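PDB 1ZPW: CRISPR-associated endonuclease Cas2 2 from Thermus thermophilus, which takes part in CRISPR adaptive immunity as a metal-dependent endoribonuclease that, as a homodimer, joins a Cas1 homodimer in a heterotetramer. Local coordinates for residues 4-9 / 39-44; 23-28 / 47-52. All coordinates share one frame; numbering follows the deposited sequence.

The two interactions belong to one ferredoxin-like core: interaction 1 pairs the neighbouring central strands 4-11 and 36-41, and interaction 2 joins the two helices that cover one face of that sheet. Their centres are about 10 Å apart, and on the helix-covered face Leu41 and Val8 pack against Tyr28, Leu49 and Leu25. Leu41 reaches both sides of the helix contact, with CD2 3.8 Å from Tyr28 CD1 and CD1 4.0 Å from Leu49 CD1, while Val8 CG1 meets Leu25 CD1 at 4.1 Å. Strand 4-11 also carries Asp11, the predicted catalytic magnesium ligand; its side chain lies about 11 Å from those of both Val8 and Leu25.

Interaction 1: residues 4-9 / 39-44; sequences RLYAVA and CYLDER
Tyr6 and Leu41 make the apolar centre where strand 4-11 pairs antiparallel with strand 36-41, the two inner strands of the ferredoxin-like sheet. Leu41 CD1 sits 3.7 Å from Tyr6 CD1, and Leu41 CB lies equally close to that side of the ring; Leu46 of helix 43-56 touches both side chains. At the ring edge, in its plane, is the carbonyl O of Cys39. Farther along this face Val8 CG2 rests 4.1 Å from Cys39 SG. On the reverse face Leu5 and Tyr40 meet: CG of Tyr40 lies beside its own backbone N (chi1 -80°), which swings the ring across to Leu5, and Leu5 CD1 makes a CH-pi contact over it, 4.2 Å from the centroid. Lys3 adds a cation-pi contact to this ring.

Between the two layers runs the polar seam. Leu5 and Tyr40 form a non-hydrogen-bonded pair, flanked by the hydrogen-bonded pairs Tyr6-Cys39 and Arg4-Leu41. Tyr6 N reaches Cys39 O at 2.8 Å, and Cys39 N returns to Tyr6 O. In the last pair Leu41 N gives its hydrogen to Arg4 O, while Arg4 N binds Leu41 O at 2.9 Å from above the carbonyl plane, 38° out of it.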
ATOM      1  N   ARG A   4       4.130 -12.022  -3.967  1.00 23.26           N
ATOM      2  CA  ARG A   4       2.735 -12.080  -4.303  1.00 21.17           C
ATOM      3  C   ARG A   4       2.295 -10.646  -4.404  1.00 18.04           C
ATOM      4  O   ARG A   4       2.953  -9.758  -3.866  1.00 16.09           O
ATOM      5  CB  ARG A   4       1.952 -12.713  -3.171  1.00 22.47           C
ATOM      6  CG  ARG A   4       2.169 -14.171  -2.900  1.00 28.29           C
ATOM      7  CD  ARG A   4       1.488 -14.601  -1.594  1.00 35.08           C
ATOM      8  NE  ARG A   4       0.077 -14.962  -1.767  1.00 38.92           N
ATOM      9  CZ  ARG A   4      -0.910 -14.117  -2.053  1.00 39.04           C
ATOM     10  NH1 ARG A   4      -0.667 -12.822  -2.230  1.00 40.25           N
ATOM     11  NH2 ARG A   4      -2.151 -14.571  -2.178  1.00 38.45           N
ATOM     12  N   LEU A   5       1.170 -10.430  -5.083  1.00 16.35           N
ATOM     13  CA  LEU A   5       0.554  -9.099  -5.156  1.00 14.77           C
ATOM     14  C   LEU A   5      -0.206  -8.770  -3.869  1.00 14.14           C
ATOM     15  O   LEU A   5      -0.959  -9.599  -3.346  1.00 13.46           O
ATOM     16  CB  LEU A   5      -0.414  -9.013  -6.348  1.00 14.97           C
ATOM     17  CG  LEU A   5      -1.244  -7.729  -6.514  1.00 15.23           C
ATOM     18  CD1 LEU A   5      -0.301  -6.559  -6.799  1.00 16.74           C
ATOM     19  CD2 LEU A   5      -2.259  -7.880  -7.649  1.00 17.08           C
ATOM     20  N   TYR A   6       0.016  -7.561  -3.367  1.00 13.74           N
ATOM     21  CA  TYR A   6      -0.770  -7.043  -2.235  1.00 13.20           C
ATOM     22  C   TYR A   6      -1.385  -5.725  -2.621  1.00 13.24           C
ATOM     23  O   TYR A   6      -0.757  -4.900  -3.288  1.00 14.02           O
ATOM     24  CB  TYR A   6       0.103  -6.824  -0.989  1.00 13.41           C
ATOM     25  CG  TYR A   6       0.639  -8.088  -0.362  1.00 13.31           C
ATOM     26  CD1 TYR A   6       1.739  -8.762  -0.928  1.00 15.24           C
ATOM     27  CD2 TYR A   6       0.069  -8.589   0.815  1.00 13.69           C
ATOM     28  CE1 TYR A   6       2.217  -9.942  -0.341  1.00 15.69           C
ATOM     29  CE2 TYR A   6       0.563  -9.759   1.408  1.00 14.97           C
ATOM     30  CZ  TYR A   6       1.644 -10.401   0.822  1.00 16.21           C
ATOM     31  OH  TYR A   6       2.125 -11.558   1.402  1.00 21.26           O
ATOM     32  N   ALA A   7      -2.630  -5.507  -2.194  1.00 11.76           N
ATOM     33  CA  ALA A   7      -3.233  -4.178  -2.278  1.00 10.64           C
ATOM     34  C   ALA A   7      -3.006  -3.521  -0.926  1.00 11.07           C
ATOM     35  O   ALA A   7      -3.300  -4.104   0.125  1.00 11.02           O
ATOM     36  CB  ALA A   7      -4.729  -4.261  -2.569  1.00  9.97           C
ATOM     37  N   VAL A   8      -2.465  -2.313  -0.952  1.00 11.18           N
ATOM     38  CA  VAL A   8      -2.139  -1.618   0.301  1.00 11.16           C
ATOM     39  C   VAL A   8      -2.979  -0.353   0.323  1.00 11.36           C
ATOM     40  O   VAL A   8      -2.741   0.541  -0.481  1.00 10.88           O
ATOM     41  CB  VAL A   8      -0.642  -1.276   0.410  1.00 11.09           C
ATOM     42  CG1 VAL A   8      -0.377  -0.571   1.746  1.00 12.31           C
ATOM     43  CG2 VAL A   8       0.193  -2.533   0.342  1.00 12.19           C
ATOM     44  N   ALA A   9      -3.953  -0.294   1.245  1.00 10.16           N
ATOM     45  CA  ALA A   9      -4.911   0.796   1.279  1.00 11.00           C
ATOM     46  C   ALA A   9      -4.743   1.560   2.571  1.00 11.70           C
ATOM     47  O   ALA A   9      -4.600   0.964   3.644  1.00 12.38           O
ATOM     48  CB  ALA A   9      -6.336   0.255   1.178  1.00 11.50           C
ATOM     49  N   CYS A  39       1.609  -3.621  -4.513  1.00 12.18           N
ATOM     50  CA  CYS A  39       2.997  -3.944  -4.161  1.00 12.85           C
ATOM     51  C   CYS A  39       3.231  -5.435  -4.281  1.00 13.86           C
ATOM     52  O   CYS A  39       2.476  -6.249  -3.769  1.00 14.52           O
ATOM     53  CB  CYS A  39       3.292  -3.528  -2.699  1.00 13.62           C
ATOM     54  SG  CYS A  39       3.123  -1.759  -2.378  1.00 14.70           S
ATOM     55  N   TYR A  40       4.338  -5.810  -4.911  1.00 14.46           N
ATOM     56  CA  TYR A  40       4.731  -7.211  -4.922  1.00 14.83           C
ATOM     57  C   TYR A  40       5.681  -7.456  -3.782  1.00 14.83           C
ATOM     58  O   TYR A  40       6.727  -6.812  -3.710  1.00 16.63           O
ATOM     59  CB  TYR A  40       5.400  -7.583  -6.265  1.00 14.81           C
ATOM     60  CG  TYR A  40       4.351  -7.815  -7.310  1.00 14.66           C
ATOM     61  CD1 TYR A  40       3.735  -9.061  -7.420  1.00 16.34           C
ATOM     62  CD2 TYR A  40       3.943  -6.794  -8.121  1.00 17.87           C
ATOM     63  CE1 TYR A  40       2.747  -9.290  -8.353  1.00 19.88           C
ATOM     64  CE2 TYR A  40       2.927  -6.999  -9.053  1.00 19.71           C
ATOM     65  CZ  TYR A  40       2.353  -8.252  -9.155  1.00 18.72           C
ATOM     66  OH  TYR A  40       1.351  -8.473 -10.080  1.00 23.40           O
ATOM     67  N   LEU A  41       5.300  -8.335  -2.866  1.00 14.84           N
ATOM     68  CA  LEU A  41       6.063  -8.529  -1.623  1.00 16.45           C
ATOM     69  C   LEU A  41       6.228  -9.993  -1.345  1.00 18.12           C
ATOM     70  O   LEU A  41       5.330 -10.822  -1.637  1.00 18.90           O
ATOM     71  CB  LEU A  41       5.336  -7.905  -0.410  1.00 15.12           C
ATOM     72  CG  LEU A  41       4.932  -6.425  -0.538  1.00 14.59           C
ATOM     73  CD1 LEU A  41       3.847  -6.075   0.509  1.00 15.02           C
ATOM     74  CD2 LEU A  41       6.105  -5.494  -0.505  1.00 14.91           C
ATOM     75  N   ASP A  42       7.364 -10.329  -0.749  1.00 20.43           N
ATOM     76  CA  ASP A  42       7.454 -11.609  -0.072  1.00 22.13           C
ATOM     77  C   ASP A  42       7.472 -11.360   1.439  1.00 23.25           C
ATOM     78  O   ASP A  42       7.303 -10.220   1.888  1.00 22.52           O
ATOM     79  CB  ASP A  42       8.690 -12.388  -0.547  1.00 22.13           C
ATOM     80  CG  ASP A  42       9.973 -11.630  -0.352  1.00 24.80           C
ATOM     81  OD1 ASP A  42      10.989 -12.073  -0.938  1.00 27.79           O
ATOM     82  OD2 ASP A  42      10.089 -10.587   0.355  1.00 22.65           O
ATOM     83  N   GLU A  43       7.650 -12.417   2.234  1.00 23.88           N
ATOM     84  CA  GLU A  43       7.642 -12.259   3.681  1.00 24.95           C
ATOM     85  C   GLU A  43       8.609 -11.187   4.177  1.00 23.55           C
ATOM     86  O   GLU A  43       8.242 -10.371   5.025  1.00 22.87           O
ATOM     87  CB  GLU A  43       7.899 -13.594   4.396  1.00 26.04           C
ATOM     88  CG  GLU A  43       7.022 -13.760   5.634  1.00 31.58           C
ATOM     89  CD  GLU A  43       5.523 -13.694   5.320  1.00 38.23           C
ATOM     90  OE1 GLU A  43       4.763 -13.027   6.083  1.00 39.59           O
ATOM     91  OE2 GLU A  43       5.101 -14.311   4.310  1.00 42.28           O
ATOM     92  N   ARG A  44       9.821 -11.172   3.626  1.00 22.60           N
ATOM     93  CA  ARG A  44      10.839 -10.247   4.082  1.00 22.02           C
ATOM     94  C   ARG A  44      10.481  -8.780   3.753  1.00 20.60           C
ATOM     95  O   ARG A  44      10.604  -7.868   4.596  1.00 20.63           O
ATOM     96  CB  ARG A  44      12.178 -10.605   3.455  1.00 23.37           C
ATOM     97  CG  ARG A  44      13.258  -9.604   3.854  1.00 25.45           C
ATOM     98  CD  ARG A  44      14.568  -9.683   3.063  1.00 32.94           C
ATOM     99  NE  ARG A  44      14.475  -9.244   1.662  1.00 35.99           N
ATOM    100  CZ  ARG A  44      14.563  -7.983   1.242  1.00 38.27           C
ATOM    101  NH1 ARG A  44      14.712  -6.978   2.107  1.00 40.80           N
ATOM    102  NH2 ARG A  44      14.485  -7.724  -0.060  1.00 39.73           N
TER

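Interaction 2: residues 23-28 / 47-52; sequences NLLKSY and EDLRRR
The Tyr28 ring carries Leu49 CB over one face, a CH-pi contact 4.0 Å from the centroid, and has Leu24 CD1 and Asp48 OD1 at its edge, in plane. The second flat group, the guanidinium of Arg52, takes Leu24 CD1 over the centre of one face, 3.6 Å from CZ, with Asp48 OD1 in plane at its edge. These groups fill the seam between the C-terminal part of helix 15-26 with the residues after it and helix 43-56; the two helices of the ferredoxin-like fold lie on the same face of the sheet. Both methyls of Leu24 meet Arg52: CD2 packs 3.8 Å from Arg52 CB, and the bend in Arg52 (chi3 69°) turns the guanidinium back over CD1. Nearer the sheet, Leu25 CD2 touches Leu49 CD1 at 4.0 Å; Leu25 continues to Phe37 and Tyr10, and Leu49 to Ile66.

The polar part of the contact centres on the phenol. Tyr28 OH donates to Asp48 OD1 at 2.5 Å, a very short bond whose exact length deserves caution; carboxylate and ring planes stand 58° apart. Arg52 NH1 adds a weak bond to the same hydroxyl and a long salt bridge to OD1, and its positive charge would probably help to stabilise the carboxylate's negative charge. One turn back, the carbonyl of Leu24 is gripped twice: Ser27 N donates to it, and Ser27 OG, set between the backbone N and the carbonyl carbon (chi1 73°), comes in the carbonyl plane to 2.8 Å from Leu24 O.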
ATOM      1  N   ASN A  23       5.423   8.099  -0.199  1.00 12.51           N
ATOM      2  CA  ASN A  23       6.801   8.033  -0.648  1.00 13.44           C
ATOM      3  C   ASN A  23       7.431   6.711  -0.258  1.00 12.89           C
ATOM      4  O   ASN A  23       8.180   6.104  -1.039  1.00 14.12           O
ATOM      5  CB  ASN A  23       7.601   9.210  -0.091  0.65 14.19           C
ATOM      6  CG  ASN A  23       7.224  10.522  -0.725  0.65 17.26           C
ATOM      7  OD1 ASN A  23       6.743  10.566  -1.871  0.65 22.49           O
ATOM      8  ND2 ASN A  23       7.443  11.619   0.005  0.65 20.21           N
ATOM      9  N   LEU A  24       7.105   6.235   0.942  1.00 11.81           N
ATOM     10  CA  LEU A  24       7.571   4.905   1.354  1.00 12.28           C
ATOM     11  C   LEU A  24       7.039   3.804   0.433  1.00 13.04           C
ATOM     12  O   LEU A  24       7.791   2.945  -0.042  1.00 12.71           O
ATOM     13  CB  LEU A  24       7.205   4.661   2.815  1.00 11.66           C
ATOM     14  CG  LEU A  24       7.433   3.226   3.287  1.00 14.11           C
ATOM     15  CD1 LEU A  24       8.934   2.980   3.297  1.00 16.84           C
ATOM     16  CD2 LEU A  24       6.808   2.978   4.660  1.00 13.95           C
ATOM     17  N   LEU A  25       5.731   3.855   0.147  1.00 12.22           N
ATOM     18  CA  LEU A  25       5.117   2.816  -0.667  1.00 11.82           C
ATOM     19  C   LEU A  25       5.700   2.726  -2.092  1.00 12.40           C
ATOM     20  O   LEU A  25       5.754   1.645  -2.657  1.00 12.46           O
ATOM     21  CB  LEU A  25       3.586   2.986  -0.704  1.00 11.09           C
ATOM     22  CG  LEU A  25       2.947   2.723   0.677  1.00 11.99           C
ATOM     23  CD1 LEU A  25       1.418   2.867   0.571  1.00 12.84           C
ATOM     24  CD2 LEU A  25       3.265   1.316   1.240  1.00 12.06           C
ATOM     25  N   LYS A  26       6.172   3.850  -2.617  1.00 13.31           N
ATOM     26  CA  LYS A  26       6.859   3.877  -3.911  1.00 14.97           C
ATOM     27  C   LYS A  26       8.071   2.950  -3.971  1.00 16.04           C
ATOM     28  O   LYS A  26       8.427   2.459  -5.043  1.00 16.17           O
ATOM     29  CB  LYS A  26       7.255   5.316  -4.248  1.00 16.35           C
ATOM     30  CG  LYS A  26       6.063   6.184  -4.512  1.00 18.76           C
ATOM     31  CD  LYS A  26       5.647   6.165  -5.969  1.00 26.37           C
ATOM     32  CE  LYS A  26       4.435   7.083  -6.152  1.00 27.65           C
ATOM     33  NZ  LYS A  26       4.068   7.339  -7.549  1.00 28.91           N
ATOM     34  N   SER A  27       8.705   2.696  -2.824  1.00 15.77           N
ATOM     35  CA  SER A  27       9.864   1.807  -2.802  1.00 18.01           C
ATOM     36  C   SER A  27       9.469   0.328  -2.939  1.00 17.08           C
ATOM     37  O   SER A  27      10.316  -0.556  -3.198  1.00 18.53           O
ATOM     38  CB  SER A  27      10.808   2.145  -1.613  1.00 18.70           C
ATOM     39  OG  SER A  27      10.233   1.717  -0.410  1.00 24.80           O
ATOM     40  N   TYR A  28       8.161   0.037  -2.826  1.00 15.75           N
ATOM     41  CA  TYR A  28       7.667  -1.329  -2.915  1.00 15.95           C
ATOM     42  C   TYR A  28       6.687  -1.579  -4.042  1.00 14.92           C
ATOM     43  O   TYR A  28       6.338  -2.724  -4.306  1.00 16.76           O
ATOM     44  CB  TYR A  28       6.935  -1.744  -1.631  1.00 15.62           C
ATOM     45  CG  TYR A  28       7.774  -1.621  -0.400  1.00 15.89           C
ATOM     46  CD1 TYR A  28       8.613  -2.642  -0.001  1.00 16.72           C
ATOM     47  CD2 TYR A  28       7.740  -0.442   0.358  1.00 17.15           C
ATOM     48  CE1 TYR A  28       9.405  -2.494   1.157  1.00 17.21           C
ATOM     49  CE2 TYR A  28       8.496  -0.295   1.476  1.00 20.58           C
ATOM     50  CZ  TYR A  28       9.318  -1.316   1.879  1.00 18.39           C
ATOM     51  OH  TYR A  28      10.052  -1.136   3.024  1.00 23.15           O
ATOM     52  N   GLU A  47       7.485  -7.584   5.914  1.00 14.66           N
ATOM     53  CA  GLU A  47       7.916  -7.185   7.243  1.00 15.28           C
ATOM     54  C   GLU A  47       8.614  -5.823   7.200  1.00 14.79           C
ATOM     55  O   GLU A  47       8.423  -5.009   8.077  1.00 13.90           O
ATOM     56  CB  GLU A  47       8.868  -8.252   7.785  1.00 16.68           C
ATOM     57  CG  GLU A  47       9.321  -7.938   9.182  1.00 18.85           C
ATOM     58  CD  GLU A  47      10.397  -8.881   9.686  1.00 23.56           C
ATOM     59  OE1 GLU A  47      10.212  -9.396  10.790  1.00 26.50           O
ATOM     60  OE2 GLU A  47      11.408  -9.090   8.985  1.00 28.12           O
ATOM     61  N   ASP A  48       9.425  -5.593   6.164  1.00 14.25           N
ATOM     62  CA  ASP A  48      10.150  -4.343   6.020  1.00 13.99           C
ATOM     63  C   ASP A  48       9.188  -3.170   5.827  1.00 13.94           C
ATOM     64  O   ASP A  48       9.346  -2.095   6.448  1.00 13.83           O
ATOM     65  CB  ASP A  48      11.096  -4.419   4.825  1.00 14.83           C
ATOM     66  CG  ASP A  48      12.012  -3.205   4.718  1.00 19.83           C
ATOM     67  OD1 ASP A  48      11.991  -2.519   3.672  1.00 24.23           O
ATOM     68  OD2 ASP A  48      12.802  -2.874   5.637  1.00 23.61           O
ATOM     69  N   LEU A  49       8.196  -3.390   4.961  1.00 14.34           N
ATOM     70  CA  LEU A  49       7.144  -2.389   4.756  1.00 13.49           C
ATOM     71  C   LEU A  49       6.437  -2.063   6.081  1.00 13.50           C
ATOM     72  O   LEU A  49       6.272  -0.883   6.411  1.00 13.04           O
ATOM     73  CB  LEU A  49       6.151  -2.867   3.679  1.00 14.17           C
ATOM     74  CG  LEU A  49       5.032  -1.912   3.215  1.00 16.80           C
ATOM     75  CD1 LEU A  49       4.448  -2.410   1.883  1.00 18.55           C
ATOM     76  CD2 LEU A  49       3.934  -1.776   4.220  1.00 19.40           C
ATOM     77  N   ARG A  50       6.014  -3.086   6.825  1.00 13.86           N
ATOM     78  CA  ARG A  50       5.349  -2.821   8.110  1.00 14.99           C
ATOM     79  C   ARG A  50       6.226  -2.067   9.075  1.00 15.36           C
ATOM     80  O   ARG A  50       5.781  -1.089   9.706  1.00 14.94           O
ATOM     81  CB  ARG A  50       4.885  -4.093   8.781  1.00 16.12           C
ATOM     82  CG  ARG A  50       3.789  -4.833   8.060  1.00 15.89           C
ATOM     83  CD  ARG A  50       3.076  -5.786   9.008  1.00 15.55           C
ATOM     84  NE  ARG A  50       4.122  -6.567   9.671  1.00 16.32           N
ATOM     85  CZ  ARG A  50       4.507  -7.788   9.301  1.00 15.72           C
ATOM     86  NH1 ARG A  50       5.532  -8.364   9.937  1.00 15.20           N
ATOM     87  NH2 ARG A  50       3.872  -8.459   8.339  1.00 15.34           N
ATOM     88  N   ARG A  51       7.482  -2.503   9.190  1.00 14.88           N
ATOM     89  CA  ARG A  51       8.420  -1.878  10.098  1.00 15.02           C
ATOM     90  C   ARG A  51       8.596  -0.396   9.788  1.00 15.80           C
ATOM     91  O   ARG A  51       8.573   0.441  10.704  1.00 17.15           O
ATOM     92  CB  ARG A  51       9.756  -2.624  10.030  1.00 16.25           C
ATOM     93  CG  ARG A  51      10.985  -1.928  10.584  0.65 18.74           C
ATOM     94  CD  ARG A  51      12.356  -2.552  10.130  0.65 18.55           C
ATOM     95  NE  ARG A  51      12.365  -4.016   9.987  0.65 23.86           N
ATOM     96  CZ  ARG A  51      12.283  -4.887  11.007  0.65 20.99           C
ATOM     97  NH1 ARG A  51      12.291  -6.201  10.792  0.65 19.46           N
ATOM     98  NH2 ARG A  51      12.176  -4.434  12.249  0.65 21.30           N
ATOM     99  N   ARG A  52       8.715  -0.069   8.502  1.00 13.43           N
ATOM    100  CA  ARG A  52       8.940   1.312   8.088  1.00 14.19           C
ATOM    101  C   ARG A  52       7.648   2.111   8.178  1.00 14.50           C
ATOM    102  O   ARG A  52       7.697   3.290   8.529  1.00 15.10           O
ATOM    103  CB  ARG A  52       9.554   1.329   6.681  1.00 14.10           C
ATOM    104  CG  ARG A  52      10.967   0.692   6.685  1.00 15.56           C
ATOM    105  CD  ARG A  52      11.686   0.640   5.376  1.00 22.03           C
ATOM    106  NE  ARG A  52      12.080   1.963   4.901  1.00 30.94           N
ATOM    107  CZ  ARG A  52      12.444   2.204   3.639  1.00 35.73           C
ATOM    108  NH1 ARG A  52      12.460   1.214   2.741  1.00 38.77           N
ATOM    109  NH2 ARG A  52      12.781   3.429   3.270  1.00 39.74           N
TER